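Local coordinates for protein probable zinc protease PqqL (PDB 6OFT) that probably cleaves peptide bonds as a zinc-dependent metalloendopeptidase of the M16 family, working in the periplasm, with this chain forming the first half of the whole protease, at residues 35-40 / 384-389; 20-25 / 201-206; 265-270 / 391-396. One frame throughout, in Å; residues are numbered along the deposited sequence.

Overall arrangement
Helix 378-391 ties the three contacts together. In contact 1 it lies against strand 31-38 of a six-stranded mixed sheet; contact 2 pairs the neighbouring strand 199-205 with strand 19-24, and its Met21, Ile202 and Val204 pack on the same helix. Contact 3 starts where the helix ends and its loop meets the one leaving strand 256-264 of the five-stranded sheet. Contact 1 is centred about 12 Å from contact 2 and 13 Å from contact 3, while contacts 2 and 3 are 19 Å apart. Along the chain contact 1 crosses both others, whereas contact 2 closes before contact 3 opens. Late sequence thus joins the two sheets.

Contact 1: 35-40 / 384-389; sequences WLQIHT and RLASSS
Gln37 reaches from strand 31-38 to helix 378-391 and uses both ends of its amide. With CG anti to the backbone N (chi1 171°) and the chain extended beyond it, the carboxamide is carried straight to the helix surface. Its OE1 accepts the hydroxyl of Ser389, OG lying 2.6 Å from OE1 and in the carbonyl plane. Its NE2 donates to Ala386 O at 3.0 Å, with an N-H...O angle of 157° and the acceptor almost in the amide plane. Two bonds of opposite sense therefore fix the flip of the amide, and NE2 has a second partner in Glu95.

The apolar part is small. Ala386 CB meets the rim of the Trp35 indole, 3.7 Å from CZ3 and close to the ring plane.

His39 adds its CE1 edge, which faces Ser389 O at 3.5 Å, while Gln37 CG lies over the rim of one ring face. The stronger polar tie of this imidazole is from NE2 to Thr200.

This is a buried helix-on-sheet contact, the Gln37 side chain lying about 11 Å from that of Glu57, the predicted proton acceptor. Strand and helix run in roughly the same direction, the axes of these short segments 10.5 Å apart and inclined by 26°. Trp35 also rests on Thr382 and Ser383 of the helix, while strands 96-103 and 199-205 flank strand 31-38 in the sheet that the helix covers.

Contact 2: 20-25 / 201-206; sequences YMIYPH and FIVVGD. With PO4 (phosphate ion), chain D.
Val203 O accepts a hydrogen bond from Tyr23 N at 2.9 Å, supplemented by a weaker CA-H...O contact from Ile22, whose CA lies 3.3 Å away. The pattern recurs along two parallel strands in register. Val203 N binds Met21 O at 2.9 Å with an N-H...O angle of 173°, and Gly205 N binds Tyr23 O. On one face of the sheet Ile22 and Val203 lie side by side, Ile22 CG1 4.0 Å from Val203 CB; Ile22 also touches Leu213 and Ile216 of helix 209-220, and Val203 rests on Val32 and Leu34. On the other, Met21, Ile202 and Val204 meet helix 378-391.

The regular pairing ends at Gly205, whose backbone angles would press a CB against the preceding carbonyl oxygen. Here His25 N still reaches Gly205 O at 3.1 Å, but from well above the carbonyl plane.

Beyond this end a phosphate, probably from the crystallisation liquor, is held at the rim of the His25 ring: ND1 donates to its O1 at 2.6 Å, in the ring plane. His25 CG, anti to the backbone N (chi1 -160°), carries the ring there. Tyr23 brings the edge of its ring to that oxygen, CE2 at 3.6 Å, and its OH bonds to Asp6 and Arg376. A phenylalanine here lacks the hydroxyl, which would probably leave the Asp6 carboxylate a partner short and the Arg376 guanidinium less firmly placed. Gln373 and Arg376 also bind the phosphate. Since His25 NE2 meets the carbonyl oxygen of Arg376 and ND1 the anion, both nitrogens appear to donate, which suggests a positively charged imidazole.

Contact 3: 265-270 / 391-396; sequences MVQVND and NNTPFL
Two loops meet near the protein surface in a modest contact made by van der Waals touches and one bridging water: residues 265-270, between strand 256-264 and helix 271-296, against residues 391-396, between helices 378-391 and 398-408. Neither segment has regular structure across the contact, and the CA atoms of Asn269 and Thr393 are the nearest pair, 5.3 Å apart.

Val268 O accepts a water, which donates to it at 2.7 Å and also to Pro394 O at 3.0 Å, stitching the two main chains together through their carbonyl groups. Two carbons of the other loop lie against the same Val268 oxygen, Thr393 CB and Pro394 CD, each 3.5 Å away. The proline ring extends this touch by laying its CD alongside Asn269, 3.9 Å from Asn269 CB.

Thr393 is turned so that OG1 sits between its own backbone N and carbonyl carbon (chi1 59°), which directs the methyl group across the gap; CG2 then meets Gln267 CB at 3.8 Å. Farther along, the Gln267 side chain bends at chi2 and crosses that of Asn391 at about a right angle. Its NE2 comes close to the main chain there, 2.9 Å from Asn391 O.

Asn392, with its positive phi, marks the departure from helix 378-391, and the loop then turns Phe395 back onto Leu381, Leu385 and Ser388 of that helix. On the opposing loop Asp270 is the N-cap of helix 271-296, against which Val268 packs at Phe274 and Gln277. Leu396 continues to Leu404 of helix 398-408, so the contact sits where these three helices begin or end.

Contact 1: 35-40 / 384-389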
loop_
_atom_site.group_PDB
_atom_site.type_symbol
_atom_site.label_atom_id
_atom_site.label_comp_id
_atom_site.label_asym_id
_atom_site.label_seq_id
_atom_site.Cartn_x
_atom_site.Cartn_y
_atom_site.Cartn_z
ATOM N N TRP A 35 -14.216 -8.012 7.552
ATOM C CA TRP A 35 -13.135 -7.150 8.009
ATOM C C TRP A 35 -13.692 -5.931 8.702
ATOM O O TRP A 35 -14.549 -5.242 8.136
ATOM C CB TRP A 35 -12.252 -6.648 6.834
ATOM C CG TRP A 35 -11.353 -7.637 6.137
ATOM C CD1 TRP A 35 -11.426 -9.006 6.163
ATOM C CD2 TRP A 35 -10.310 -7.310 5.211
ATOM N NE1 TRP A 35 -10.446 -9.548 5.361
ATOM C CE2 TRP A 35 -9.752 -8.529 4.756
ATOM C CE3 TRP A 35 -9.795 -6.096 4.711
ATOM C CZ2 TRP A 35 -8.725 -8.571 3.799
ATOM C CZ3 TRP A 35 -8.743 -6.138 3.800
ATOM C CH2 TRP A 35 -8.212 -7.362 3.364
ATOM N N LEU A 36 -13.154 -5.617 9.896
ATOM C CA LEU A 36 -13.497 -4.405 10.618
ATOM C C LEU A 36 -12.319 -3.445 10.422
ATOM O O LEU A 36 -11.183 -3.733 10.833
ATOM C CB LEU A 36 -13.781 -4.651 12.113
ATOM C CG LEU A 36 -13.997 -3.370 12.955
ATOM C CD1 LEU A 36 -15.259 -2.572 12.473
ATOM C CD2 LEU A 36 -14.052 -3.696 14.461
ATOM N N GLN A 37 -12.603 -2.305 9.789
ATOM C CA GLN A 37 -11.601 -1.306 9.471
ATOM C C GLN A 37 -11.736 -0.049 10.326
ATOM O O GLN A 37 -12.725 0.667 10.233
ATOM C CB GLN A 37 -11.646 -0.994 7.952
ATOM C CG GLN A 37 -10.788 0.193 7.488
ATOM C CD GLN A 37 -11.091 0.510 6.056
ATOM O OE1 GLN A 37 -12.213 0.882 5.702
ATOM N NE2 GLN A 37 -10.114 0.345 5.192
ATOM N N ILE A 38 -10.711 0.219 11.145
ATOM C CA ILE A 38 -10.635 1.418 11.978
ATOM C C ILE A 38 -9.847 2.393 11.134
ATOM O O ILE A 38 -8.724 2.076 10.756
ATOM C CB ILE A 38 -9.940 1.169 13.362
ATOM C CG1 ILE A 38 -10.407 -0.161 14.053
ATOM C CG2 ILE A 38 -10.068 2.386 14.286
ATOM C CD1 ILE A 38 -11.896 -0.370 14.358
ATOM N N HIS A 39 -10.397 3.583 10.875
ATOM C CA HIS A 39 -9.735 4.575 10.018
ATOM C C HIS A 39 -8.647 5.375 10.739
ATOM O O HIS A 39 -8.444 6.570 10.444
ATOM C CB HIS A 39 -10.772 5.490 9.354
ATOM C CG HIS A 39 -11.676 4.772 8.396
ATOM N ND1 HIS A 39 -11.508 4.884 7.031
ATOM C CD2 HIS A 39 -12.736 3.968 8.642
ATOM C CE1 HIS A 39 -12.465 4.148 6.485
ATOM N NE2 HIS A 39 -13.230 3.577 7.419
ATOM N N THR A 40 -7.943 4.704 11.684
ATOM C CA THR A 40 -6.869 5.286 12.486
ATOM C C THR A 40 -5.785 4.237 12.676
ATOM O O THR A 40 -6.086 3.093 13.050
ATOM C CB THR A 40 -7.388 5.749 13.868
ATOM O OG1 THR A 40 -8.417 6.717 13.714
ATOM C CG2 THR A 40 -6.265 6.308 14.777
ATOM N N ARG A 384 -8.552 -4.428 -2.225
ATOM C CA ARG A 384 -8.854 -3.295 -3.112
ATOM C C ARG A 384 -10.032 -2.482 -2.562
ATOM O O ARG A 384 -9.990 -1.253 -2.584
ATOM C CB ARG A 384 -9.106 -3.771 -4.566
ATOM C CG ARG A 384 -9.403 -2.622 -5.536
ATOM C CD ARG A 384 -9.196 -2.967 -7.018
ATOM N NE ARG A 384 -10.383 -3.538 -7.654
ATOM C CZ ARG A 384 -11.360 -2.826 -8.217
ATOM N NH1 ARG A 384 -11.324 -1.498 -8.196
ATOM N NH2 ARG A 384 -12.389 -3.439 -8.789
ATOM N N LEU A 385 -11.081 -3.164 -2.068
ATOM C CA LEU A 385 -12.254 -2.496 -1.486
ATOM C C LEU A 385 -11.872 -1.771 -0.177
ATOM O O LEU A 385 -12.301 -0.632 0.052
ATOM C CB LEU A 385 -13.403 -3.509 -1.258
ATOM C CG LEU A 385 -14.732 -2.921 -0.792
ATOM C CD1 LEU A 385 -15.270 -1.886 -1.786
ATOM C CD2 LEU A 385 -15.769 -4.028 -0.533
ATOM N N ALA A 386 -11.017 -2.401 0.648
ATOM C CA ALA A 386 -10.518 -1.778 1.891
ATOM C C ALA A 386 -9.727 -0.495 1.561
ATOM O O ALA A 386 -9.866 0.516 2.246
ATOM C CB ALA A 386 -9.641 -2.760 2.665
ATOM N N SER A 387 -8.927 -0.541 0.486
ATOM C CA SER A 387 -8.135 0.588 0.001
ATOM C C SER A 387 -9.041 1.733 -0.473
ATOM O O SER A 387 -8.768 2.893 -0.174
ATOM C CB SER A 387 -7.230 0.131 -1.142
ATOM O OG SER A 387 -6.234 1.107 -1.381
ATOM N N SER A 388 -10.130 1.413 -1.210
ATOM C CA SER A 388 -11.090 2.425 -1.683
ATOM C C SER A 388 -11.751 3.100 -0.495
ATOM O O SER A 388 -11.919 4.323 -0.478
ATOM C CB SER A 388 -12.152 1.783 -2.578
ATOM O OG SER A 388 -11.509 1.121 -3.646
ATOM N N SER A 389 -12.080 2.305 0.517
ATOM C CA SER A 389 -12.684 2.774 1.763
ATOM C C SER A 389 -11.744 3.712 2.531
ATOM O O SER A 389 -12.175 4.778 3.004
ATOM C CB SER A 389 -13.070 1.587 2.638
ATOM O OG SER A 389 -13.675 2.036 3.837
#

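Contact 2: 20-25 / 201-206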
loop_
_atom_site.group_PDB
_atom_site.type_symbol
_atom_site.label_atom_id
_atom_site.label_comp_id
_atom_site.label_asym_id
_atom_site.label_seq_id
_atom_site.Cartn_x
_atom_site.Cartn_y
_atom_site.Cartn_z
ATOM N N TYR A 20 -20.683 0.603 6.149
ATOM C CA TYR A 20 -20.535 -0.786 5.703
ATOM C C TYR A 20 -20.388 -0.844 4.206
ATOM O O TYR A 20 -20.847 0.058 3.499
ATOM C CB TYR A 20 -21.674 -1.695 6.197
ATOM C CG TYR A 20 -23.066 -1.155 5.937
ATOM C CD1 TYR A 20 -23.704 -1.369 4.718
ATOM C CD2 TYR A 20 -23.761 -0.462 6.921
ATOM C CE1 TYR A 20 -24.972 -0.844 4.461
ATOM C CE2 TYR A 20 -25.039 0.037 6.688
ATOM C CZ TYR A 20 -25.645 -0.160 5.458
ATOM O OH TYR A 20 -26.914 0.319 5.244
ATOM N N MET A 21 -19.715 -1.893 3.723
ATOM C CA MET A 21 -19.481 -2.146 2.304
ATOM C C MET A 21 -19.648 -3.624 2.109
ATOM O O MET A 21 -18.994 -4.416 2.794
ATOM C CB MET A 21 -18.075 -1.713 1.859
ATOM C CG MET A 21 -17.737 -0.285 2.185
ATOM S SD MET A 21 -16.169 0.155 1.444
ATOM C CE MET A 21 -16.721 1.389 0.297
ATOM N N ILE A 22 -20.577 -3.998 1.236
ATOM C CA ILE A 22 -20.884 -5.398 0.929
ATOM C C ILE A 22 -20.676 -5.657 -0.555
ATOM O O ILE A 22 -21.198 -4.925 -1.402
ATOM C CB ILE A 22 -22.311 -5.807 1.387
ATOM C CG1 ILE A 22 -22.507 -5.570 2.914
ATOM C CG2 ILE A 22 -22.625 -7.278 0.985
ATOM C CD1 ILE A 22 -23.940 -5.383 3.295
ATOM N N TYR A 23 -19.926 -6.723 -0.867
ATOM C CA TYR A 23 -19.652 -7.086 -2.245
ATOM C C TYR A 23 -19.813 -8.583 -2.426
ATOM O O TYR A 23 -19.120 -9.340 -1.742
ATOM C CB TYR A 23 -18.259 -6.608 -2.697
ATOM C CG TYR A 23 -18.106 -6.629 -4.204
ATOM C CD1 TYR A 23 -18.542 -5.562 -4.985
ATOM C CD2 TYR A 23 -17.575 -7.736 -4.854
ATOM C CE1 TYR A 23 -18.461 -5.600 -6.375
ATOM C CE2 TYR A 23 -17.479 -7.784 -6.247
ATOM C CZ TYR A 23 -17.918 -6.709 -7.004
ATOM O OH TYR A 23 -17.822 -6.747 -8.374
ATOM N N PRO A 24 -20.707 -9.035 -3.345
ATOM C CA PRO A 24 -20.869 -10.488 -3.549
ATOM C C PRO A 24 -19.721 -11.084 -4.345
ATOM O O PRO A 24 -19.223 -10.445 -5.266
ATOM C CB PRO A 24 -22.190 -10.595 -4.317
ATOM C CG PRO A 24 -22.319 -9.280 -5.025
ATOM C CD PRO A 24 -21.600 -8.251 -4.238
ATOM N N HIS A 25 -19.296 -12.301 -3.983
ATOM C CA HIS A 25 -18.238 -13.029 -4.683
ATOM C C HIS A 25 -18.367 -14.515 -4.386
ATOM O O HIS A 25 -18.633 -14.876 -3.252
ATOM C CB HIS A 25 -16.833 -12.498 -4.336
ATOM C CG HIS A 25 -15.803 -12.881 -5.363
ATOM N ND1 HIS A 25 -15.917 -12.478 -6.674
ATOM C CD2 HIS A 25 -14.690 -13.644 -5.242
ATOM C CE1 HIS A 25 -14.872 -12.977 -7.307
ATOM N NE2 HIS A 25 -14.111 -13.698 -6.492
ATOM N N PHE A 201 -17.329 -1.626 8.330
ATOM C CA PHE A 201 -17.391 -3.082 8.368
ATOM C C PHE A 201 -17.510 -3.555 6.901
ATOM O O PHE A 201 -18.421 -3.122 6.191
ATOM C CB PHE A 201 -18.580 -3.588 9.236
ATOM C CG PHE A 201 -18.449 -5.069 9.502
ATOM C CD1 PHE A 201 -17.514 -5.548 10.408
ATOM C CD2 PHE A 201 -19.230 -5.989 8.810
ATOM C CE1 PHE A 201 -17.343 -6.922 10.604
ATOM C CE2 PHE A 201 -19.072 -7.359 9.025
ATOM C CZ PHE A 201 -18.123 -7.813 9.918
ATOM N N ILE A 202 -16.562 -4.396 6.443
ATOM C CA ILE A 202 -16.475 -4.881 5.056
ATOM C C ILE A 202 -16.845 -6.373 4.932
ATOM O O ILE A 202 -16.240 -7.210 5.587
ATOM C CB ILE A 202 -15.065 -4.550 4.474
ATOM C CG1 ILE A 202 -14.766 -3.026 4.554
ATOM C CG2 ILE A 202 -14.886 -5.086 3.040
ATOM C CD1 ILE A 202 -13.301 -2.649 4.372
ATOM N N VAL A 203 -17.837 -6.685 4.082
ATOM C CA VAL A 203 -18.312 -8.060 3.831
ATOM C C VAL A 203 -18.054 -8.380 2.349
ATOM O O VAL A 203 -18.641 -7.740 1.491
ATOM C CB VAL A 203 -19.824 -8.222 4.215
ATOM C CG1 VAL A 203 -20.348 -9.623 3.895
ATOM C CG2 VAL A 203 -20.074 -7.886 5.685
ATOM N N VAL A 204 -17.156 -9.339 2.045
ATOM C CA VAL A 204 -16.847 -9.720 0.652
ATOM C C VAL A 204 -16.941 -11.239 0.568
ATOM O O VAL A 204 -16.191 -11.953 1.240
ATOM C CB VAL A 204 -15.468 -9.199 0.120
ATOM C CG1 VAL A 204 -15.308 -9.488 -1.383
ATOM C CG2 VAL A 204 -15.280 -7.705 0.385
ATOM N N GLY A 205 -17.851 -11.730 -0.259
ATOM C CA GLY A 205 -17.987 -13.167 -0.365
ATOM C C GLY A 205 -19.367 -13.629 -0.725
ATOM O O GLY A 205 -20.221 -12.832 -1.124
ATOM N N ASP A 206 -19.566 -14.947 -0.588
ATOM C CA ASP A 206 -20.743 -15.693 -1.022
ATOM C C ASP A 206 -21.941 -15.620 -0.078
ATOM O O ASP A 206 -22.372 -16.625 0.480
ATOM C CB ASP A 206 -20.332 -17.148 -1.303
ATOM C CG ASP A 206 -21.214 -17.823 -2.324
ATOM O OD1 ASP A 206 -22.077 -17.131 -2.920
ATOM O OD2 ASP A 206 -21.045 -19.035 -2.534
HETATM P P PO4 D . -18.634 -11.152 -8.834
HETATM O O1 PO4 D . -17.247 -10.829 -8.245
HETATM O O2 PO4 D . -18.668 -10.647 -10.353
HETATM O O3 PO4 D . -18.942 -12.724 -8.792
HETATM O O4 PO4 D . -19.726 -10.355 -7.981
#

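Contact 3: 265-270 / 391-396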
loop_
_atom_site.group_PDB
_atom_site.type_symbol
_atom_site.label_atom_id
_atom_site.label_comp_id
_atom_site.label_asym_id
_atom_site.label_seq_id
_atom_site.Cartn_x
_atom_site.Cartn_y
_atom_site.Cartn_z
ATOM N N MET A 265 0.501 12.672 -4.624
ATOM C CA MET A 265 -0.266 11.552 -5.137
ATOM C C MET A 265 -1.723 11.978 -5.223
ATOM O O MET A 265 -2.307 12.340 -4.200
ATOM C CB MET A 265 -0.115 10.317 -4.248
ATOM C CG MET A 265 -0.887 9.126 -4.770
ATOM S SD MET A 265 -0.433 7.645 -3.898
ATOM C CE MET A 265 0.149 6.643 -5.265
ATOM N N VAL A 266 -2.307 11.947 -6.433
ATOM C CA VAL A 266 -3.714 12.324 -6.604
ATOM C C VAL A 266 -4.609 11.119 -6.341
ATOM O O VAL A 266 -4.266 9.978 -6.673
ATOM C CB VAL A 266 -4.035 13.066 -7.942
ATOM C CG1 VAL A 266 -4.295 12.095 -9.107
ATOM C CG2 VAL A 266 -5.201 14.046 -7.769
ATOM N N GLN A 267 -5.713 11.377 -5.671
ATOM C CA GLN A 267 -6.726 10.373 -5.369
ATOM C C GLN A 267 -7.608 10.288 -6.620
ATOM O O GLN A 267 -8.033 11.328 -7.125
ATOM C CB GLN A 267 -7.566 10.832 -4.160
ATOM C CG GLN A 267 -6.750 11.072 -2.893
ATOM C CD GLN A 267 -6.525 9.808 -2.114
ATOM O OE1 GLN A 267 -5.697 8.959 -2.474
ATOM N NE2 GLN A 267 -7.262 9.667 -1.019
ATOM N N VAL A 268 -7.846 9.076 -7.143
ATOM C CA VAL A 268 -8.684 8.898 -8.333
ATOM C C VAL A 268 -10.173 8.926 -7.917
ATOM O O VAL A 268 -10.713 7.921 -7.441
ATOM C CB VAL A 268 -8.292 7.656 -9.198
ATOM C CG1 VAL A 268 -9.227 7.487 -10.397
ATOM C CG2 VAL A 268 -6.845 7.737 -9.667
ATOM N N ASN A 269 -10.817 10.094 -8.075
ATOM C CA ASN A 269 -12.238 10.257 -7.746
ATOM C C ASN A 269 -13.049 10.923 -8.878
ATOM O O ASN A 269 -14.272 11.038 -8.758
ATOM C CB ASN A 269 -12.448 10.971 -6.386
ATOM C CG ASN A 269 -11.696 12.261 -6.210
ATOM O OD1 ASN A 269 -11.759 13.175 -7.039
ATOM N ND2 ASN A 269 -10.975 12.365 -5.103
ATOM N N ASP A 270 -12.372 11.331 -9.978
ATOM C CA ASP A 270 -12.994 11.957 -11.140
ATOM C C ASP A 270 -12.197 11.672 -12.424
ATOM O O ASP A 270 -11.163 10.999 -12.365
ATOM C CB ASP A 270 -13.262 13.468 -10.910
ATOM C CG ASP A 270 -12.054 14.378 -10.741
ATOM O OD1 ASP A 270 -10.918 13.900 -10.915
ATOM O OD2 ASP A 270 -12.254 15.584 -10.463
ATOM N N ASN A 391 -9.169 5.506 1.336
ATOM C CA ASN A 391 -8.873 6.701 0.549
ATOM C C ASN A 391 -10.071 7.513 0.133
ATOM O O ASN A 391 -9.877 8.569 -0.466
ATOM C CB ASN A 391 -8.042 6.322 -0.677
ATOM C CG ASN A 391 -6.673 5.828 -0.300
ATOM O OD1 ASN A 391 -6.365 4.642 -0.414
ATOM N ND2 ASN A 391 -5.831 6.728 0.173
ATOM N N ASN A 392 -11.301 7.024 0.436
ATOM C CA ASN A 392 -12.585 7.632 0.061
ATOM C C ASN A 392 -12.642 7.860 -1.467
ATOM O O ASN A 392 -12.974 8.942 -1.958
ATOM C CB ASN A 392 -12.878 8.899 0.900
ATOM C CG ASN A 392 -14.301 9.406 0.803
ATOM O OD1 ASN A 392 -15.277 8.639 0.759
ATOM N ND2 ASN A 392 -14.450 10.723 0.773
ATOM N N THR A 393 -12.235 6.824 -2.215
ATOM C CA THR A 393 -12.199 6.854 -3.671
ATOM C C THR A 393 -13.166 5.810 -4.170
ATOM O O THR A 393 -13.274 4.750 -3.552
ATOM C CB THR A 393 -10.786 6.620 -4.231
ATOM O OG1 THR A 393 -10.302 5.357 -3.782
ATOM C CG2 THR A 393 -9.809 7.745 -3.894
ATOM N N PRO A 394 -13.879 6.078 -5.280
ATOM C CA PRO A 394 -14.862 5.095 -5.772
ATOM C C PRO A 394 -14.233 3.763 -6.167
ATOM O O PRO A 394 -13.179 3.743 -6.794
ATOM C CB PRO A 394 -15.519 5.802 -6.966
ATOM C CG PRO A 394 -15.216 7.266 -6.775
ATOM C CD PRO A 394 -13.890 7.315 -6.095
ATOM N N PHE A 395 -14.857 2.654 -5.749
ATOM C CA PHE A 395 -14.401 1.300 -6.080
ATOM C C PHE A 395 -14.998 0.940 -7.439
ATOM O O PHE A 395 -16.178 0.601 -7.526
ATOM C CB PHE A 395 -14.843 0.318 -4.994
ATOM C CG PHE A 395 -14.560 -1.147 -5.233
ATOM C CD1 PHE A 395 -13.285 -1.669 -5.027
ATOM C CD2 PHE A 395 -15.590 -2.024 -5.560
ATOM C CE1 PHE A 395 -13.041 -3.041 -5.168
ATOM C CE2 PHE A 395 -15.348 -3.396 -5.693
ATOM C CZ PHE A 395 -14.076 -3.896 -5.493
ATOM N N LEU A 396 -14.203 1.096 -8.507
ATOM C CA LEU A 396 -14.640 0.868 -9.896
ATOM C C LEU A 396 -14.789 -0.605 -10.206
ATOM O O LEU A 396 -13.975 -1.416 -9.767
ATOM C CB LEU A 396 -13.651 1.506 -10.902
ATOM C CG LEU A 396 -13.253 2.995 -10.712
ATOM C CD1 LEU A 396 -12.179 3.399 -11.708
ATOM C CD2 LEU A 396 -14.449 3.931 -10.834
HETATM O O HOH W 1 -11.537 5.558 -8.498
#